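Local coordinates for aminomethyltransferase (Bartonella henselae, PDB 3GIR), which is an aminomethyltransferase-family protein that pairs a folate-binding domain with a C-terminal barrel domain, at residues Glu40-Ala45 against Arg56-Tyr61; Gly50-Trp55 against Ile81-Leu86; His71-Ala76 against Gly344-Gly349; Ser213-Glu218 against Ala249-Leu254. One frame throughout, in Å; residues are numbered along the deposited sequence. Where two conformers were deposited one is given.

From the N terminus, contact 1 closes the shortest loop, bringing helix 39-44 against strand 55-60 and its end, with strand 48-52 between them in sequence. Contact 2 crosses it, since 50-55 lies between the two segments of contact 1 and reaches on to 81-86; Met57 N and Gly50 O join the two in the paired strands. Contact 3 spans most of the chain, from the end of helix 65-74 to the turn 344-349 of the C-terminal barrel domain, and crosses contact 2 in sequence. Contact 4, between 213-218 and helix 248-257, falls wholly within that long span and meets contact 3 through the salt bridge of Arg73 with Glu218. Leu59 O and Ala249 N connect contacts 1 and 4.

Contact 1: residues Glu40-Ala45 against Arg56-Tyr61; sequences ELHEKA and RMPLTY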
loop_
_atom_site.group_PDB
_atom_site.type_symbol
_atom_site.label_atom_id
_atom_site.label_comp_id
_atom_site.label_asym_id
_atom_site.label_seq_id
_atom_site.Cartn_x
_atom_site.Cartn_y
_atom_site.Cartn_z
ATOM N N GLU A 40 9.305 16.796 14.581
ATOM C CA GLU A 40 9.825 16.947 15.946
ATOM C C GLU A 40 9.438 15.827 16.932
ATOM O O GLU A 40 10.222 15.460 17.834
ATOM C CB GLU A 40 9.383 18.309 16.532
ATOM C CG GLU A 40 10.108 19.463 15.927
ATOM C CD GLU A 40 9.576 20.825 16.483
ATOM O OE1 GLU A 40 8.978 20.838 17.607
ATOM O OE2 GLU A 40 9.738 21.865 15.795
ATOM N N LEU A 41 8.228 15.243 16.796
ATOM C CA LEU A 41 7.848 14.101 17.575
ATOM C C LEU A 41 8.766 12.911 17.308
ATOM O O LEU A 41 9.094 12.151 18.246
ATOM C CB LEU A 41 6.374 13.657 17.359
ATOM C CG LEU A 41 5.244 14.562 17.795
ATOM C CD1 LEU A 41 3.858 13.872 17.640
ATOM C CD2 LEU A 41 5.521 14.995 19.270
ATOM N N HIS A 42 9.121 12.735 16.057
ATOM C CA HIS A 42 9.991 11.629 15.691
ATOM C C HIS A 42 11.384 11.855 16.258
ATOM O O HIS A 42 11.976 10.891 16.782
ATOM C CB HIS A 42 10.004 11.384 14.177
ATOM C CG HIS A 42 8.644 11.112 13.657
ATOM N ND1 HIS A 42 7.906 10.039 14.107
ATOM C CD2 HIS A 42 7.851 11.798 12.793
ATOM C CE1 HIS A 42 6.731 10.039 13.497
ATOM N NE2 HIS A 42 6.641 11.121 12.736
ATOM N N GLU A 43 11.887 13.077 16.143
ATOM C CA GLU A 43 13.198 13.437 16.687
ATOM C C GLU A 43 13.197 13.174 18.205
ATOM O O GLU A 43 14.121 12.497 18.745
ATOM C CB GLU A 43 13.515 14.885 16.306
ATOM C CG GLU A 43 14.945 15.186 16.033
ATOM C CD GLU A 43 15.769 15.419 17.319
ATOM O OE1 GLU A 43 15.160 15.894 18.322
ATOM O OE2 GLU A 43 17.019 15.124 17.338
ATOM N N LYS A 44 12.168 13.643 18.929
ATOM C CA LYS A 44 12.042 13.382 20.384
ATOM C C LYS A 44 11.983 11.895 20.776
ATOM O O LYS A 44 12.452 11.475 21.826
ATOM C CB LYS A 44 10.799 14.112 21.005
ATOM N N ALA A 45 11.363 11.070 19.924
ATOM C CA ALA A 45 11.272 9.633 20.073
ATOM C C ALA A 45 12.573 8.888 19.710
ATOM O O ALA A 45 12.647 7.671 19.819
ATOM C CB ALA A 45 10.161 9.129 19.202
ATOM N N ARG A 56 12.158 12.756 4.203
ATOM C CA ARG A 56 12.983 12.315 5.338
ATOM C C ARG A 56 12.031 11.574 6.333
ATOM O O ARG A 56 11.205 12.194 7.041
ATOM C CB ARG A 56 13.759 13.445 6.011
ATOM C CG ARG A 56 14.515 12.970 7.279
ATOM C CD ARG A 56 15.494 13.974 7.872
ATOM N NE ARG A 56 16.584 14.185 6.978
ATOM C CZ ARG A 56 16.713 15.172 6.100
ATOM N NH1 ARG A 56 15.799 16.143 6.010
ATOM N NH2 ARG A 56 17.784 15.201 5.305
ATOM N N MET A 57 12.191 10.276 6.401
ATOM C CA MET A 57 11.235 9.423 7.164
ATOM C C MET A 57 11.911 8.715 8.315
ATOM O O MET A 57 13.100 8.357 8.182
ATOM C CB MET A 57 10.584 8.387 6.250
ATOM C CG MET A 57 9.767 8.937 5.112
ATOM S SD MET A 57 8.335 9.864 5.669
ATOM C CE MET A 57 7.227 8.500 6.184
ATOM N N PRO A 58 11.186 8.427 9.379
ATOM C CA PRO A 58 11.766 7.631 10.450
ATOM C C PRO A 58 11.837 6.183 10.001
ATOM O O PRO A 58 10.806 5.518 9.779
ATOM C CB PRO A 58 10.789 7.893 11.636
ATOM C CG PRO A 58 9.487 8.334 10.984
ATOM C CD PRO A 58 9.841 8.936 9.715
ATOM N N LEU A 59 13.053 5.662 9.833
ATOM C CA LEU A 59 13.215 4.237 9.440
ATOM C C LEU A 59 13.051 3.273 10.601
ATOM O O LEU A 59 12.539 2.159 10.433
ATOM C CB LEU A 59 14.610 3.994 8.824
ATOM C CG LEU A 59 14.919 4.900 7.631
ATOM C CD1 LEU A 59 16.307 4.496 7.010
ATOM C CD2 LEU A 59 13.810 4.948 6.530
ATOM N N THR A 60 13.516 3.694 11.781
ATOM C CA THR A 60 13.413 2.893 12.979
ATOM C C THR A 60 13.532 3.803 14.188
ATOM O O THR A 60 13.892 4.977 14.029
ATOM C CB THR A 60 14.439 1.757 12.976
ATOM O OG1 THR A 60 14.241 0.888 14.106
ATOM C CG2 THR A 60 15.862 2.276 12.962
ATOM N N TYR A 61 13.079 3.260 15.313
ATOM C CA TYR A 61 13.120 3.931 16.603
ATOM C C TYR A 61 13.996 3.109 17.537
ATOM O O TYR A 61 14.484 2.016 17.190
ATOM C CB TYR A 61 11.718 4.086 17.111
ATOM C CG TYR A 61 10.871 5.011 16.274
ATOM C CD1 TYR A 61 10.712 6.355 16.588
ATOM C CD2 TYR A 61 10.195 4.509 15.182
ATOM C CE1 TYR A 61 9.862 7.158 15.853
ATOM C CE2 TYR A 61 9.370 5.311 14.423
ATOM C CZ TYR A 61 9.171 6.617 14.774
ATOM O OH TYR A 61 8.344 7.404 13.974
#
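His42, on helix 39-44, turns its imidazole toward the end of strand 55-60, where Pro58 and Tyr61 receive it. With CG anti to the carbonyl carbon (chi1 -58°), the ring leaves the helix on the side of the strand. Pro58 lies over one imidazole face: its CG sits 3.9 Å from the centroid of the His42 ring and only 13° off the normal, a CH-pi contact placed over the middle of the ring. Tyr61 arrives from another direction, with its hydroxyl leading. Its OH is 2.7 Å from His42 ND1 and 3.1 Å from His42 CE1, and the two rings meet rim to rim with their planes 54° apart. The other imidazole nitrogen, NE2, is hydrogen-bonded to Asp80, while the ring of Trp245 meets those of both His42 and Tyr61.

One turn further on, where the helix gives way to loop, Ala45 N still bonds to Leu41 O. Ala45 CB lies at the edge of the Tyr61 ring, near its plane, 3.9 Å from Tyr61 CD1, so the phenol is touched by the helical segment both beside its hydroxyl and further back along its rim.

The imidazole is thus buried with polar neighbours at both nitrogens and a proline over one face. Asp80 probably favours a proton on NE2, and this surrounding would restrict rotation of the ring.

Contact 2: residues Gly50-Trp55 against Ile81-Leu86; sequences GAFAGW and ISHMKL
The rings of Trp55 and His83 stand nearly perpendicular, the backbone end of the histidine side chain pressing onto the indole. His83 CB lies 3.5 Å from the centroid of the five-membered ring of Trp55 and 5° off its normal, a CH-pi contact directly over the pyrrole part. Beyond it the imidazole rises from the indole, the planes 81° apart and the centroids 5.8 Å apart, in a T-shaped pair with the histidine edge toward the tryptophan face. The backbone places His83 CB on the indole; a chi1 of 64°, with CG between the backbone N and the carbonyl carbon, then swings the ring toward Phe52. The benzene part of the indole continues along the backbone of 81-86, with Trp55 CZ2 3.8 Å from His83 CA and Trp55 CH2 3.9 Å from Ser82 O.

Phe52 meets the CD2-NE2 edge of the imidazole. Its CD2 is 3.8 Å from His83 CD2, rim to rim, so neither of these two rings stacks over the other. Met57 touches both Phe52 and His83, carrying the packing onto strand 55-60.

Each segment is shaped by a turn. Phe52 N donates to Trp55 O and Trp55 N to Phe52 O (2.8 Å), closing a type I' turn in which Ala53 and Gly54 adopt positive phi; a type I turn from Ile81 to Met84 presents His83. The arrangement is an aromatic cluster of Phe52, Trp55 and His83, in which the tight hairpin joining strands 48-52 and 55-60 packs on the connection leading into strand 85-90.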
loop_
_atom_site.group_PDB
_atom_site.type_symbol
_atom_site.label_atom_id
_atom_site.label_comp_id
_atom_site.label_asym_id
_atom_site.label_seq_id
_atom_site.Cartn_x
_atom_site.Cartn_y
_atom_site.Cartn_z
ATOM N N GLY A 50 15.884 8.389 7.263
ATOM C CA GLY A 50 16.419 8.122 5.942
ATOM C C GLY A 50 15.450 8.572 4.869
ATOM O O GLY A 50 14.333 8.934 5.179
ATOM N N ALA A 51 15.915 8.628 3.631
ATOM C CA ALA A 51 15.149 9.067 2.477
ATOM C C ALA A 51 14.248 7.983 1.983
ATOM O O ALA A 51 14.648 6.819 1.817
ATOM C CB ALA A 51 16.095 9.439 1.310
ATOM N N PHE A 52 12.996 8.363 1.753
ATOM C CA PHE A 52 12.012 7.514 1.055
ATOM C C PHE A 52 11.089 8.392 0.293
ATOM O O PHE A 52 10.472 9.304 0.840
ATOM C CB PHE A 52 11.197 6.676 2.044
ATOM C CG PHE A 52 10.179 5.840 1.359
ATOM C CD1 PHE A 52 10.579 4.756 0.600
ATOM C CD2 PHE A 52 8.863 6.173 1.416
ATOM C CE1 PHE A 52 9.660 3.978 -0.061
ATOM C CE2 PHE A 52 7.915 5.379 0.741
ATOM C CZ PHE A 52 8.325 4.292 0.020
ATOM N N ALA A 53 10.980 8.086 -1.003
ATOM C CA ALA A 53 10.055 8.785 -1.916
ATOM C C ALA A 53 10.153 10.259 -1.829
ATOM O O ALA A 53 9.172 10.991 -1.964
ATOM C CB ALA A 53 8.542 8.301 -1.665
ATOM N N GLY A 54 11.370 10.766 -1.595
ATOM C CA GLY A 54 11.616 12.186 -1.488
ATOM C C GLY A 54 11.387 12.881 -0.158
ATOM O O GLY A 54 11.532 14.108 -0.063
ATOM N N TRP A 55 11.056 12.067 0.866
ATOM C CA TRP A 55 10.844 12.505 2.204
ATOM C C TRP A 55 11.891 11.986 3.166
ATOM O O TRP A 55 12.408 10.920 2.965
ATOM C CB TRP A 55 9.497 11.957 2.752
ATOM C CG TRP A 55 8.285 12.569 2.026
ATOM C CD1 TRP A 55 7.856 12.257 0.819
ATOM C CD2 TRP A 55 7.390 13.555 2.551
ATOM N NE1 TRP A 55 6.709 12.998 0.505
ATOM C CE2 TRP A 55 6.425 13.813 1.555
ATOM C CE3 TRP A 55 7.309 14.231 3.754
ATOM C CZ2 TRP A 55 5.336 14.700 1.764
ATOM C CZ3 TRP A 55 6.251 15.123 3.967
ATOM C CH2 TRP A 55 5.296 15.348 2.961
ATOM N N ILE A 81 2.377 8.296 8.319
ATOM C CA ILE A 81 2.329 8.095 6.896
ATOM C C ILE A 81 1.861 9.384 6.188
ATOM O O ILE A 81 1.228 9.363 5.143
ATOM C CB ILE A 81 1.530 6.806 6.498
ATOM C CG1 ILE A 81 0.153 6.850 7.062
ATOM C CG2 ILE A 81 2.310 5.561 7.006
ATOM C CD1 ILE A 81 -0.709 5.691 6.471
ATOM N N SER A 82 2.309 10.525 6.728
ATOM C CA SER A 82 1.933 11.840 6.244
ATOM C C SER A 82 2.591 12.173 4.923
ATOM O O SER A 82 2.323 13.234 4.370
ATOM C CB SER A 82 2.269 12.938 7.267
ATOM O OG SER A 82 1.536 12.738 8.466
ATOM N N HIS A 83 3.485 11.312 4.430
ATOM C CA HIS A 83 4.090 11.411 3.117
ATOM C C HIS A 83 3.126 10.982 2.029
ATOM O O HIS A 83 3.279 11.379 0.864
ATOM C CB HIS A 83 5.422 10.634 3.086
ATOM C CG HIS A 83 5.291 9.173 3.295
ATOM N ND1 HIS A 83 4.414 8.623 4.208
ATOM C CD2 HIS A 83 5.870 8.107 2.670
ATOM C CE1 HIS A 83 4.493 7.302 4.179
ATOM N NE2 HIS A 83 5.360 6.954 3.235
ATOM N N MET A 84 2.132 10.180 2.369
ATOM C CA MET A 84 1.029 9.830 1.458
ATOM C C MET A 84 0.169 11.066 1.240
ATOM O O MET A 84 0.242 12.032 1.994
ATOM C CB MET A 84 0.119 8.743 2.048
ATOM C CG MET A 84 0.799 7.432 2.484
ATOM S SD MET A 84 1.623 6.430 1.197
ATOM C CE MET A 84 0.339 5.440 0.560
ATOM N N LYS A 85 -0.630 11.045 0.181
ATOM C CA LYS A 85 -1.407 12.206 -0.251
ATOM C C LYS A 85 -2.857 11.867 -0.438
ATOM O O LYS A 85 -3.183 10.912 -1.134
ATOM C CB LYS A 85 -0.857 12.828 -1.557
ATOM C CG LYS A 85 -1.320 14.219 -1.831
ATOM C CD LYS A 85 -0.652 15.229 -0.866
ATOM C CE LYS A 85 -1.061 16.637 -1.119
ATOM N NZ LYS A 85 -0.288 17.534 -0.191
ATOM N N LEU A 86 -3.703 12.670 0.190
ATOM C CA LEU A 86 -5.158 12.588 0.010
ATOM C C LEU A 86 -5.533 13.555 -1.095
ATOM O O LEU A 86 -5.102 14.731 -1.083
ATOM C CB LEU A 86 -5.865 13.018 1.285
ATOM C CG LEU A 86 -6.157 11.863 2.222
ATOM C CD1 LEU A 86 -4.879 11.332 2.778
ATOM C CD2 LEU A 86 -7.127 12.411 3.309
#

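Contact 3: residues His71-Ala76 against Gly344-Gly349; sequences HTRAHA and GPSFDG
Arg73 and Ser346 make the one direct polar link between these segments, a weak hydrogen bond from Arg73 NE to Ser346 OG. It measures 3.1 Å, but at the hydrogen the angle is only 125°, well short of straight. The serine oxygen comes to the edge of the guanidinium, in its plane, and also lies 3.2 Å from Arg73 CD. A bend in the arginine chain at chi2 (-136°) brings NE and CD alongside the hydroxyl. Ser346 OG has a further hydrogen bond with His69, one turn earlier on helix 65-74.

Charge pairing engages the outer end of the guanidinium. NH1 forms a salt bridge with Glu218 and NH2 another with Glu257, which also accepts from Phe347 N; these partners would fix the plane that the serine meets edge-on.

Backbone bonds shape the receiving turn. Gly344 N donates to Gly349 O at 2.9 Å, and Asp348 and Gly349 together face Gly344.

That pairing is a G1 beta bulge, with Asp348 at positive phi, in the hairpin between strands 334-344 and 349-356. Through it the C-terminal barrel domain docks at the surface on the last turn of helix 65-74 in the folate-binding domain.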
loop_
_atom_site.group_PDB
_atom_site.type_symbol
_atom_site.label_atom_id
_atom_site.label_comp_id
_atom_site.label_asym_id
_atom_site.label_seq_id
_atom_site.Cartn_x
_atom_site.Cartn_y
_atom_site.Cartn_z
ATOM N N HIS A 71 5.691 -5.794 17.848
ATOM C CA HIS A 71 4.758 -4.960 18.604
ATOM C C HIS A 71 3.434 -4.734 17.891
ATOM O O HIS A 71 2.342 -4.817 18.491
ATOM C CB HIS A 71 5.406 -3.636 19.051
ATOM C CG HIS A 71 4.474 -2.795 19.870
ATOM N ND1 HIS A 71 4.389 -2.924 21.241
ATOM C CD2 HIS A 71 3.554 -1.868 19.508
ATOM C CE1 HIS A 71 3.475 -2.068 21.688
ATOM N NE2 HIS A 71 2.936 -1.436 20.662
ATOM N N THR A 72 3.498 -4.504 16.574
ATOM C CA THR A 72 2.328 -4.234 15.772
ATOM C C THR A 72 1.423 -5.437 15.721
ATOM O O THR A 72 0.207 -5.315 15.777
ATOM C CB THR A 72 2.714 -3.739 14.328
ATOM O OG1 THR A 72 3.567 -2.580 14.418
ATOM C CG2 THR A 72 1.543 -3.401 13.474
ATOM N N ARG A 73 2.022 -6.620 15.628
ATOM C CA ARG A 73 1.217 -7.837 15.529
ATOM C C ARG A 73 0.617 -8.260 16.894
ATOM O O ARG A 73 -0.352 -9.036 16.905
ATOM C CB ARG A 73 1.993 -8.951 14.897
ATOM C CG ARG A 73 2.337 -8.730 13.408
ATOM C CD ARG A 73 2.113 -9.949 12.548
ATOM N NE ARG A 73 2.661 -9.838 11.224
ATOM C CZ ARG A 73 2.096 -9.155 10.234
ATOM N NH1 ARG A 73 0.925 -8.577 10.391
ATOM N NH2 ARG A 73 2.724 -9.026 9.094
ATOM N N ALA A 74 1.213 -7.803 17.980
ATOM C CA ALA A 74 0.776 -8.167 19.358
ATOM C C ALA A 74 -0.080 -7.118 20.055
ATOM O O ALA A 74 -0.852 -7.462 20.988
ATOM C CB ALA A 74 2.011 -8.517 20.183
ATOM N N HIS A 75 0.019 -5.849 19.620
ATOM C CA HIS A 75 -0.473 -4.705 20.364
ATOM C C HIS A 75 -1.054 -3.665 19.389
ATOM O O HIS A 75 -1.956 -3.979 18.639
ATOM C CB HIS A 75 0.617 -4.114 21.299
ATOM C CG HIS A 75 1.057 -5.060 22.363
ATOM N ND1 HIS A 75 0.206 -5.500 23.371
ATOM C CD2 HIS A 75 2.229 -5.718 22.529
ATOM C CE1 HIS A 75 0.852 -6.394 24.105
ATOM N NE2 HIS A 75 2.076 -6.553 23.615
ATOM N N ALA A 76 -0.495 -2.452 19.357
ATOM C CA ALA A 76 -0.942 -1.434 18.408
ATOM C C ALA A 76 0.278 -0.579 18.035
ATOM O O ALA A 76 1.003 -0.076 18.894
ATOM C CB ALA A 76 -2.025 -0.566 19.026
ATOM N N GLY A 344 11.285 -11.443 7.944
ATOM C CA GLY A 344 9.951 -11.297 8.542
ATOM C C GLY A 344 9.928 -11.879 9.938
ATOM O O GLY A 344 9.975 -13.098 10.074
ATOM N N PRO A 345 9.850 -11.069 10.981
ATOM C CA PRO A 345 9.930 -11.630 12.342
ATOM C C PRO A 345 8.759 -12.533 12.726
ATOM O O PRO A 345 8.902 -13.406 13.611
ATOM C CB PRO A 345 9.939 -10.381 13.231
ATOM C CG PRO A 345 10.507 -9.333 12.355
ATOM C CD PRO A 345 9.925 -9.595 11.022
ATOM N N SER A 346 7.604 -12.322 12.109
ATOM C CA SER A 346 6.415 -13.157 12.392
ATOM C C SER A 346 6.553 -14.478 11.669
ATOM O O SER A 346 6.346 -15.536 12.264
ATOM C CB SER A 346 5.105 -12.478 12.070
ATOM O OG SER A 346 5.018 -11.252 12.710
ATOM N N PHE A 347 6.981 -14.430 10.414
ATOM C CA PHE A 347 7.252 -15.631 9.631
ATOM C C PHE A 347 8.463 -16.394 10.190
ATOM O O PHE A 347 8.548 -17.628 9.990
ATOM C CB PHE A 347 7.526 -15.236 8.178
ATOM C CG PHE A 347 7.610 -16.401 7.231
ATOM C CD1 PHE A 347 6.487 -17.190 7.034
ATOM C CD2 PHE A 347 8.760 -16.721 6.580
ATOM C CE1 PHE A 347 6.514 -18.283 6.152
ATOM C CE2 PHE A 347 8.839 -17.821 5.665
ATOM C CZ PHE A 347 7.687 -18.584 5.460
ATOM N N ASP A 348 9.318 -15.665 10.919
ATOM C CA ASP A 348 10.575 -16.102 11.498
ATOM C C ASP A 348 11.531 -16.607 10.451
ATOM O O ASP A 348 12.163 -17.659 10.608
ATOM C CB ASP A 348 10.366 -17.142 12.580
ATOM C CG ASP A 348 11.581 -17.307 13.447
ATOM O OD1 ASP A 348 12.389 -16.355 13.613
ATOM O OD2 ASP A 348 11.735 -18.437 13.944
ATOM N N GLY A 349 11.670 -15.821 9.392
ATOM C CA GLY A 349 12.694 -16.043 8.393
ATOM C C GLY A 349 12.552 -15.066 7.241
ATOM O O GLY A 349 11.636 -14.255 7.253
#

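Contact 4: residues Ser213-Glu218 against Ala249-Leu254; sequences SGYTGE and AARDSL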
loop_
_atom_site.group_PDB
_atom_site.type_symbol
_atom_site.label_atom_id
_atom_site.label_comp_id
_atom_site.label_asym_id
_atom_site.label_seq_id
_atom_site.Cartn_x
_atom_site.Cartn_y
_atom_site.Cartn_z
ATOM N N SER A 213 -8.656 0.275 7.579
ATOM C CA SER A 213 -7.824 -0.286 6.515
ATOM C C SER A 213 -6.355 -0.139 6.984
ATOM O O SER A 213 -6.102 0.379 8.082
ATOM C CB SER A 213 -8.006 0.553 5.247
ATOM O OG SER A 213 -7.462 1.888 5.405
ATOM N N GLY A 214 -5.424 -0.593 6.146
ATOM C CA GLY A 214 -4.006 -0.345 6.473
ATOM C C GLY A 214 -3.111 -1.103 5.521
ATOM O O GLY A 214 -3.542 -1.493 4.411
ATOM N N TYR A 215 -1.901 -1.361 5.964
ATOM C CA TYR A 215 -0.879 -1.959 5.158
ATOM C C TYR A 215 -0.097 -3.016 5.912
ATOM O O TYR A 215 1.114 -3.236 5.688
ATOM C CB TYR A 215 0.060 -0.813 4.684
ATOM C CG TYR A 215 0.928 -1.050 3.521
ATOM C CD1 TYR A 215 0.460 -1.599 2.351
ATOM C CD2 TYR A 215 2.225 -0.598 3.543
ATOM C CE1 TYR A 215 1.251 -1.695 1.233
ATOM C CE2 TYR A 215 3.048 -0.711 2.402
ATOM C CZ TYR A 215 2.561 -1.260 1.286
ATOM O OH TYR A 215 3.450 -1.302 0.198
ATOM N N THR A 216 -0.779 -3.749 6.812
ATOM C CA THR A 216 -0.130 -4.627 7.770
ATOM C C THR A 216 -0.633 -6.087 7.708
ATOM O O THR A 216 0.015 -6.992 8.199
ATOM C CB THR A 216 -0.237 -4.098 9.221
ATOM O OG1 THR A 216 -1.632 -4.089 9.606
ATOM C CG2 THR A 216 0.498 -2.673 9.410
ATOM N N GLY A 217 -1.838 -6.276 7.220
ATOM C CA GLY A 217 -2.546 -7.580 7.338
ATOM C C GLY A 217 -3.193 -7.783 8.705
ATOM O O GLY A 217 -3.821 -8.823 8.935
ATOM N N GLU A 218 -3.111 -6.784 9.577
ATOM C CA GLU A 218 -3.821 -6.760 10.856
ATOM C C GLU A 218 -5.097 -5.960 10.741
ATOM O O GLU A 218 -5.361 -5.288 9.757
ATOM C CB GLU A 218 -2.935 -6.194 11.957
ATOM C CG GLU A 218 -1.625 -6.903 12.193
ATOM C CD GLU A 218 -1.806 -8.290 12.738
ATOM O OE1 GLU A 218 -2.790 -8.530 13.477
ATOM O OE2 GLU A 218 -0.974 -9.192 12.408
ATOM N N ALA A 249 11.080 0.695 8.257
ATOM C CA ALA A 249 11.659 -0.650 8.095
ATOM C C ALA A 249 10.676 -1.733 8.514
ATOM O O ALA A 249 10.434 -2.674 7.754
ATOM C CB ALA A 249 13.056 -0.798 8.721
ATOM N N ALA A 250 10.067 -1.537 9.672
ATOM C CA ALA A 250 9.078 -2.462 10.148
ATOM C C ALA A 250 7.803 -2.370 9.319
ATOM O O ALA A 250 7.109 -3.372 9.149
ATOM C CB ALA A 250 8.817 -2.246 11.663
ATOM N N ARG A 251 7.412 -1.146 8.907
ATOM C CA ARG A 251 6.289 -1.038 7.967
ATOM C C ARG A 251 6.495 -1.955 6.752
ATOM O O ARG A 251 5.569 -2.607 6.279
ATOM C CB ARG A 251 6.073 0.402 7.527
ATOM C CG ARG A 251 5.089 0.634 6.434
ATOM C CD ARG A 251 4.777 2.070 6.321
ATOM N NE ARG A 251 4.165 2.515 5.073
ATOM C CZ ARG A 251 2.869 2.648 4.884
ATOM N NH1 ARG A 251 2.015 2.278 5.818
ATOM N NH2 ARG A 251 2.433 3.154 3.719
ATOM N N ASP A 252 7.711 -1.927 6.223
ATOM C CA ASP A 252 8.038 -2.785 5.096
ATOM C C ASP A 252 7.978 -4.307 5.398
ATOM O O ASP A 252 7.461 -5.047 4.581
ATOM C CB ASP A 252 9.437 -2.380 4.519
ATOM C CG ASP A 252 9.620 -2.901 3.110
ATOM O OD1 ASP A 252 8.774 -2.605 2.245
ATOM O OD2 ASP A 252 10.555 -3.733 2.932
ATOM N N SER A 253 8.508 -4.773 6.530
ATOM C CA SER A 253 8.473 -6.176 6.869
ATOM C C SER A 253 7.047 -6.632 7.113
ATOM O O SER A 253 6.614 -7.765 6.731
ATOM C CB SER A 253 9.414 -6.539 8.020
ATOM O OG SER A 253 9.208 -5.720 9.170
ATOM N N LEU A 254 6.250 -5.750 7.720
ATOM C CA LEU A 254 4.850 -6.091 7.921
ATOM C C LEU A 254 4.112 -6.287 6.625
ATOM O O LEU A 254 3.337 -7.288 6.475
ATOM C CB LEU A 254 4.131 -5.077 8.822
ATOM C CG LEU A 254 4.581 -5.025 10.274
ATOM C CD1 LEU A 254 4.215 -3.642 10.836
ATOM C CD2 LEU A 254 3.962 -6.150 11.172
HETATM O O HOH W 1 3.012 -2.026 7.206
#
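Tyr215 O is gripped by a water that donates to it at 2.7 Å and donates also to Arg251 O, at 2.8 Å, so one molecule bridges the loop and helix 248-257. Next to this bridge Arg251 and Tyr215 cross nearly at a right angle. The chain of Arg251 is extended from CG to NE and lays one guanidinium face against the ring: Tyr215 CD2 stands 3.5 Å above the middle of the guanidinium plane, and the two planes are 45° apart. This is contact through one ring carbon and its neighbours rather than a parallel stack. Tyr215 OH is held farther off by the carbonyl of Cys261.

The loop between strands 209-211 and 220-225 is shaped by an ST turn, in which Glu218 N donates to Thr216 OG1 at 3.1 Å with an angle of 157°. The first torsion of Thr216 (chi1 64°) places OG1 for this bond, and Gln178 is its second partner. The same rotamer turns the methyl CG2 to Leu254 CD1, 4.1 Å away, the two side chains lying side by side and pointing the same way. Both rest on Phe79 of strand 76-80. Thr216 O accepts from Arg73 NH1, and farther along the loop the Glu218 carboxylate forms a salt bridge with Arg389.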